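Local coordinates for peptide ABC transporter permease (Staphylococcus hominis, PDB 6EXS), which probably takes up peptides across the membrane as a POT-family transporter, and binds a thioalcohol-conjugated dipeptide, a malodour precursor, at residues A[162-176]-A[329-341]. Sequence-based numbering, arbitrary orientation.
With C3H (2-[[(2~{R})-2-azanyl-3-[(3~{S})-3-methyl-1-oxidanyl-hexan-3-yl]sulfanyl-propanoyl]amino]ethanoic acid), chain O.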
loop_
_atom_site.group_PDB
_atom_site.type_symbol
_atom_site.label_atom_id
_atom_site.label_comp_id
_atom_site.label_asym_id
_atom_site.label_seq_id
_atom_site.Cartn_x
_atom_site.Cartn_y
_atom_site.Cartn_z
ATOM N N ALA A 162 5.682 8.059 -6.640
ATOM C CA ALA A 162 6.354 6.765 -6.530
ATOM C C ALA A 162 7.446 6.563 -7.596
ATOM O O ALA A 162 8.418 5.869 -7.315
ATOM C CB ALA A 162 5.340 5.638 -6.603
ATOM N N LEU A 163 7.283 7.146 -8.805
ATOM C CA LEU A 163 8.242 7.028 -9.911
ATOM C C LEU A 163 9.450 7.949 -9.769
ATOM O O LEU A 163 10.570 7.477 -9.928
ATOM C CB LEU A 163 7.552 7.224 -11.292
ATOM C CG LEU A 163 8.449 7.491 -12.517
ATOM C CD1 LEU A 163 9.319 6.262 -12.887
ATOM C CD2 LEU A 163 7.638 7.954 -13.701
ATOM N N ILE A 164 9.221 9.251 -9.496
ATOM C CA ILE A 164 10.256 10.294 -9.408
ATOM C C ILE A 164 11.156 10.200 -8.144
ATOM O O ILE A 164 12.375 10.368 -8.265
ATOM C CB ILE A 164 9.611 11.712 -9.559
ATOM C CG1 ILE A 164 8.871 11.849 -10.925
ATOM C CG2 ILE A 164 10.646 12.829 -9.419
ATOM C CD1 ILE A 164 7.855 13.016 -11.031
ATOM N N SER A 165 10.566 9.979 -6.950
ATOM C CA SER A 165 11.313 9.968 -5.688
ATOM C C SER A 165 12.485 8.955 -5.618
ATOM O O SER A 165 13.546 9.400 -5.185
ATOM C CB SER A 165 10.391 9.814 -4.487
ATOM O OG SER A 165 9.599 8.640 -4.536
ATOM N N PRO A 166 12.399 7.651 -6.031
ATOM C CA PRO A 166 13.596 6.786 -5.974
ATOM C C PRO A 166 14.722 7.292 -6.891
ATOM O O PRO A 166 15.895 7.225 -6.503
ATOM C CB PRO A 166 13.062 5.416 -6.414
ATOM C CG PRO A 166 11.574 5.489 -6.190
ATOM C CD PRO A 166 11.256 6.896 -6.584
ATOM N N ILE A 167 14.358 7.862 -8.071
ATOM C CA ILE A 167 15.301 8.453 -9.030
ATOM C C ILE A 167 16.068 9.609 -8.361
ATOM O O ILE A 167 17.294 9.673 -8.503
ATOM C CB ILE A 167 14.606 8.858 -10.369
ATOM C CG1 ILE A 167 14.031 7.618 -11.103
ATOM C CG2 ILE A 167 15.539 9.654 -11.297
ATOM C CD1 ILE A 167 13.041 7.922 -12.283
ATOM N N ILE A 168 15.367 10.466 -7.580
ATOM C CA ILE A 168 15.973 11.616 -6.879
ATOM C C ILE A 168 16.838 11.186 -5.680
ATOM O O ILE A 168 17.925 11.739 -5.481
ATOM C CB ILE A 168 14.910 12.698 -6.494
ATOM C CG1 ILE A 168 14.378 13.407 -7.772
ATOM C CG2 ILE A 168 15.459 13.728 -5.472
ATOM C CD1 ILE A 168 13.301 14.429 -7.563
ATOM N N LEU A 169 16.367 10.200 -4.902
ATOM C CA LEU A 169 17.036 9.766 -3.682
ATOM C C LEU A 169 18.105 8.693 -3.878
ATOM O O LEU A 169 18.841 8.410 -2.929
ATOM C CB LEU A 169 16.010 9.354 -2.635
ATOM C CG LEU A 169 15.160 10.533 -2.151
ATOM C CD1 LEU A 169 13.928 10.069 -1.499
ATOM C CD2 LEU A 169 15.930 11.444 -1.217
ATOM N N GLN A 170 18.291 8.195 -5.119
ATOM C CA GLN A 170 19.351 7.235 -5.423
ATOM C C GLN A 170 20.717 7.832 -5.096
ATOM O O GLN A 170 21.569 7.120 -4.558
ATOM C CB GLN A 170 19.278 6.743 -6.880
ATOM C CG GLN A 170 20.363 5.719 -7.265
ATOM C CD GLN A 170 20.457 4.524 -6.334
ATOM O OE1 GLN A 170 19.459 3.880 -5.997
ATOM N NE2 GLN A 170 21.678 4.146 -5.970
ATOM N N HIS A 171 20.892 9.152 -5.347
ATOM C CA HIS A 171 22.120 9.898 -5.052
ATOM C C HIS A 171 22.478 9.840 -3.566
ATOM O O HIS A 171 23.635 9.589 -3.242
ATOM C CB HIS A 171 22.013 11.364 -5.517
ATOM C CG HIS A 171 23.122 12.235 -5.004
ATOM N ND1 HIS A 171 24.437 12.078 -5.447
ATOM C CD2 HIS A 171 23.093 13.211 -4.065
ATOM C CE1 HIS A 171 25.153 12.966 -4.776
ATOM N NE2 HIS A 171 24.395 13.672 -3.932
ATOM N N PHE A 172 21.487 10.063 -2.670
ATOM C CA PHE A 172 21.691 10.062 -1.222
ATOM C C PHE A 172 22.085 8.697 -0.680
ATOM O O PHE A 172 22.868 8.633 0.262
ATOM C CB PHE A 172 20.480 10.634 -0.498
ATOM C CG PHE A 172 20.269 12.105 -0.741
ATOM C CD1 PHE A 172 19.541 12.548 -1.841
ATOM C CD2 PHE A 172 20.772 13.047 0.145
ATOM C CE1 PHE A 172 19.337 13.908 -2.062
ATOM C CE2 PHE A 172 20.553 14.410 -0.068
ATOM C CZ PHE A 172 19.835 14.832 -1.172
ATOM N N VAL A 173 21.579 7.607 -1.300
ATOM C CA VAL A 173 21.950 6.223 -0.970
ATOM C C VAL A 173 23.404 6.017 -1.441
ATOM O O VAL A 173 24.215 5.490 -0.676
ATOM C CB VAL A 173 20.991 5.164 -1.583
ATOM C CG1 VAL A 173 21.308 3.764 -1.058
ATOM C CG2 VAL A 173 19.530 5.517 -1.317
ATOM N N ASP A 174 23.740 6.480 -2.672
ATOM C CA ASP A 174 25.098 6.382 -3.237
ATOM C C ASP A 174 26.172 7.050 -2.359
ATOM O O ASP A 174 27.193 6.425 -2.091
ATOM C CB ASP A 174 25.142 6.945 -4.672
ATOM C CG ASP A 174 24.501 6.068 -5.734
ATOM O OD1 ASP A 174 24.326 4.857 -5.481
ATOM O OD2 ASP A 174 24.226 6.584 -6.844
ATOM N N ILE A 175 25.937 8.296 -1.894
ATOM C CA ILE A 175 26.875 9.032 -1.032
ATOM C C ILE A 175 26.693 8.678 0.459
ATOM O O ILE A 175 27.416 9.214 1.302
ATOM C CB ILE A 175 26.866 10.579 -1.281
ATOM C CG1 ILE A 175 25.507 11.226 -0.901
ATOM C CG2 ILE A 175 27.291 10.913 -2.712
ATOM C CD1 ILE A 175 25.517 12.739 -0.721
ATOM N N ARG A 176 25.735 7.779 0.777
ATOM C CA ARG A 176 25.418 7.287 2.135
ATOM C C ARG A 176 24.923 8.418 3.087
ATOM O O ARG A 176 25.129 8.365 4.301
ATOM C CB ARG A 176 26.600 6.472 2.751
ATOM C CG ARG A 176 27.147 5.333 1.879
ATOM C CD ARG A 176 26.207 4.142 1.811
ATOM N NE ARG A 176 26.820 2.996 1.135
ATOM C CZ ARG A 176 26.451 2.524 -0.054
ATOM N NH1 ARG A 176 27.060 1.470 -0.571
ATOM N NH2 ARG A 176 25.453 3.087 -0.721
ATOM N N ARG A 329 24.882 1.600 -15.199
ATOM C CA ARG A 329 24.769 1.127 -13.813
ATOM C C ARG A 329 23.343 1.416 -13.330
ATOM O O ARG A 329 22.835 2.519 -13.536
ATOM C CB ARG A 329 25.774 1.858 -12.916
ATOM C CG ARG A 329 25.842 1.320 -11.496
ATOM C CD ARG A 329 25.847 2.442 -10.476
ATOM N NE ARG A 329 25.293 1.996 -9.196
ATOM C CZ ARG A 329 24.679 2.787 -8.320
ATOM N NH1 ARG A 329 24.530 4.084 -8.572
ATOM N NH2 ARG A 329 24.205 2.286 -7.186
ATOM N N PHE A 330 22.693 0.415 -12.728
ATOM C CA PHE A 330 21.340 0.526 -12.200
ATOM C C PHE A 330 21.403 0.670 -10.672
ATOM O O PHE A 330 21.903 -0.222 -9.988
ATOM C CB PHE A 330 20.507 -0.705 -12.608
ATOM C CG PHE A 330 19.012 -0.560 -12.413
ATOM C CD1 PHE A 330 18.219 0.009 -13.403
ATOM C CD2 PHE A 330 18.398 -1.020 -11.255
ATOM C CE1 PHE A 330 16.839 0.142 -13.223
ATOM C CE2 PHE A 330 17.020 -0.892 -11.078
ATOM C CZ PHE A 330 16.248 -0.316 -12.065
ATOM N N GLY A 331 20.956 1.812 -10.165
ATOM C CA GLY A 331 20.918 2.082 -8.736
ATOM C C GLY A 331 19.828 1.270 -8.066
ATOM O O GLY A 331 18.698 1.224 -8.565
ATOM N N GLU A 332 20.168 0.605 -6.939
ATOM C CA GLU A 332 19.287 -0.300 -6.177
ATOM C C GLU A 332 17.926 0.295 -5.837
ATOM O O GLU A 332 16.955 -0.456 -5.860
ATOM C CB GLU A 332 19.969 -0.878 -4.922
ATOM C CG GLU A 332 20.472 0.144 -3.916
ATOM C CD GLU A 332 21.910 0.591 -4.082
ATOM O OE1 GLU A 332 22.256 1.110 -5.167
ATOM O OE2 GLU A 332 22.681 0.471 -3.103
ATOM N N ALA A 333 17.832 1.624 -5.575
ATOM C CA ALA A 333 16.544 2.271 -5.264
ATOM C C ALA A 333 15.626 2.438 -6.480
ATOM O O ALA A 333 14.412 2.558 -6.304
ATOM C CB ALA A 333 16.755 3.607 -4.570
ATOM N N LEU A 334 16.191 2.386 -7.709
ATOM C CA LEU A 334 15.439 2.497 -8.967
ATOM C C LEU A 334 14.561 1.278 -9.268
ATOM O O LEU A 334 13.653 1.384 -10.086
ATOM C CB LEU A 334 16.355 2.830 -10.150
ATOM C CG LEU A 334 16.495 4.314 -10.444
ATOM C CD1 LEU A 334 17.607 4.929 -9.648
ATOM C CD2 LEU A 334 16.744 4.542 -11.908
ATOM N N PHE A 335 14.779 0.145 -8.569
ATOM C CA PHE A 335 13.926 -1.046 -8.677
ATOM C C PHE A 335 12.477 -0.708 -8.280
ATOM O O PHE A 335 11.564 -1.365 -8.767
ATOM C CB PHE A 335 14.416 -2.152 -7.732
ATOM C CG PHE A 335 15.573 -2.988 -8.212
ATOM C CD1 PHE A 335 15.535 -3.610 -9.458
ATOM C CD2 PHE A 335 16.660 -3.237 -7.384
ATOM C CE1 PHE A 335 16.592 -4.416 -9.886
ATOM C CE2 PHE A 335 17.711 -4.055 -7.809
ATOM C CZ PHE A 335 17.675 -4.626 -9.060
ATOM N N GLN A 336 12.282 0.305 -7.385
ATOM C CA GLN A 336 10.981 0.794 -6.876
ATOM C C GLN A 336 10.193 1.646 -7.886
ATOM O O GLN A 336 8.988 1.855 -7.698
ATOM C CB GLN A 336 11.165 1.610 -5.575
ATOM C CG GLN A 336 11.862 0.879 -4.450
ATOM C CD GLN A 336 11.141 -0.388 -4.126
ATOM O OE1 GLN A 336 11.584 -1.481 -4.487
ATOM N NE2 GLN A 336 9.978 -0.255 -3.493
ATOM N N SER A 337 10.894 2.178 -8.903
ATOM C CA SER A 337 10.368 3.029 -9.964
ATOM C C SER A 337 9.797 2.213 -11.135
ATOM O O SER A 337 9.047 2.780 -11.942
ATOM C CB SER A 337 11.462 3.974 -10.474
ATOM O OG SER A 337 11.803 4.975 -9.525
ATOM N N ILE A 338 10.134 0.893 -11.225
ATOM C CA ILE A 338 9.699 0.021 -12.329
ATOM C C ILE A 338 8.158 -0.096 -12.409
ATOM O O ILE A 338 7.576 0.230 -13.444
ATOM C CB ILE A 338 10.401 -1.371 -12.343
ATOM C CG1 ILE A 338 11.947 -1.220 -12.428
ATOM C CG2 ILE A 338 9.865 -2.233 -13.514
ATOM C CD1 ILE A 338 12.741 -2.461 -12.164
ATOM N N ASN A 339 7.526 -0.577 -11.336
ATOM C CA ASN A 339 6.081 -0.762 -11.212
ATOM C C ASN A 339 5.277 0.554 -11.458
ATOM O O ASN A 339 4.391 0.513 -12.307
ATOM C CB ASN A 339 5.761 -1.415 -9.868
ATOM C CG ASN A 339 4.330 -1.713 -9.595
ATOM O OD1 ASN A 339 3.580 -0.823 -9.228
ATOM N ND2 ASN A 339 3.960 -2.991 -9.648
ATOM N N PRO A 340 5.586 1.716 -10.807
ATOM C CA PRO A 340 4.841 2.954 -11.124
ATOM C C PRO A 340 5.013 3.446 -12.566
ATOM O O PRO A 340 4.062 4.004 -13.114
ATOM C CB PRO A 340 5.368 3.973 -10.110
ATOM C CG PRO A 340 6.143 3.191 -9.106
ATOM C CD PRO A 340 6.611 1.963 -9.770
ATOM N N LEU A 341 6.198 3.234 -13.194
ATOM C CA LEU A 341 6.423 3.622 -14.595
ATOM C C LEU A 341 5.505 2.831 -15.539
ATOM O O LEU A 341 4.857 3.433 -16.403
ATOM C CB LEU A 341 7.894 3.447 -15.017
ATOM C CG LEU A 341 8.222 3.730 -16.500
ATOM C CD1 LEU A 341 8.080 5.208 -16.831
ATOM C CD2 LEU A 341 9.606 3.239 -16.861
HETATM O O2 C3H O . 1.612 3.062 -5.040
HETATM C C11 C3H O . 1.733 2.708 -6.159
HETATM O O3 C3H O . 0.742 2.389 -6.916
HETATM C C10 C3H O . 3.044 2.514 -6.862
HETATM N N1 C3H O . 4.124 2.165 -5.970
HETATM C C9 C3H O . 4.356 0.911 -5.622
HETATM O O1 C3H O . 3.484 0.158 -5.213
HETATM C C8 C3H O . 5.748 0.386 -5.752
HETATM N N C3H O . 6.669 1.504 -5.897
HETATM C C7 C3H O . 6.152 -0.404 -4.507
HETATM S S C3H O . 6.116 -2.213 -4.615
HETATM C C3 C3H O . 7.415 -2.855 -5.800
HETATM C C4 C3H O . 8.748 -2.538 -5.174
HETATM C C5 C3H O . 7.149 -2.204 -7.165
HETATM C C6 C3H O . 8.195 -2.398 -8.239
HETATM O O C3H O . 8.755 -1.196 -8.654
HETATM C C2 C3H O . 7.287 -4.364 -5.986
HETATM C C1 C3H O . 6.962 -4.825 -7.397
HETATM C C C3H O . 6.871 -6.325 -7.480
HETATM O O HOH W 1 8.166 3.808 -5.489
#
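Gln170 binds the 329-341 segment with both ends of its amide. Its OE1 accepts a hydrogen bond from the backbone N of Ala333 at 2.8 Å, and its NE2 donates to Glu332 OE1 from 55° above the carboxylate plane. The same NE2 also reaches Asp174 OD1, so three bonds fix the rotation of the amide. CG lies anti to the backbone N (chi1 -180°), and a bend at chi2 turns the amide over Gly331.

Arg329 forms a salt bridge with Asp174, with NH1 3.1 Å from OD2 on its syn side, while Arg329 NH2 pairs with Glu332 OE1 at 3.0 Å. Arg329 faces both acids and probably offsets their repulsion.

Ser337 OG donates to Leu163 O at 2.8 Å, and Pro166 CG packs 3.4 Å from the same hydroxyl. A water links the carbonyls of Ala162 and Gln336.

Ala162 CB meets Pro340 CG at 3.6 Å, Leu163 CD1 lies against Leu341 CB, and Leu334 CD1 packs on Gln170 CB.

At the Ala162 and Pro340 end the contact borders the ligand pocket, and the ligand amine donates to Gln336 O. The contact joins helix 147-174 to the end of strand 326-329, the linker after it and helix 338-357. These helices match the fifth and eighth of the major facilitator fold, which pair between its two bundles. Helix 16-44 touches Ala162, and helix 396-418 touches Phe335.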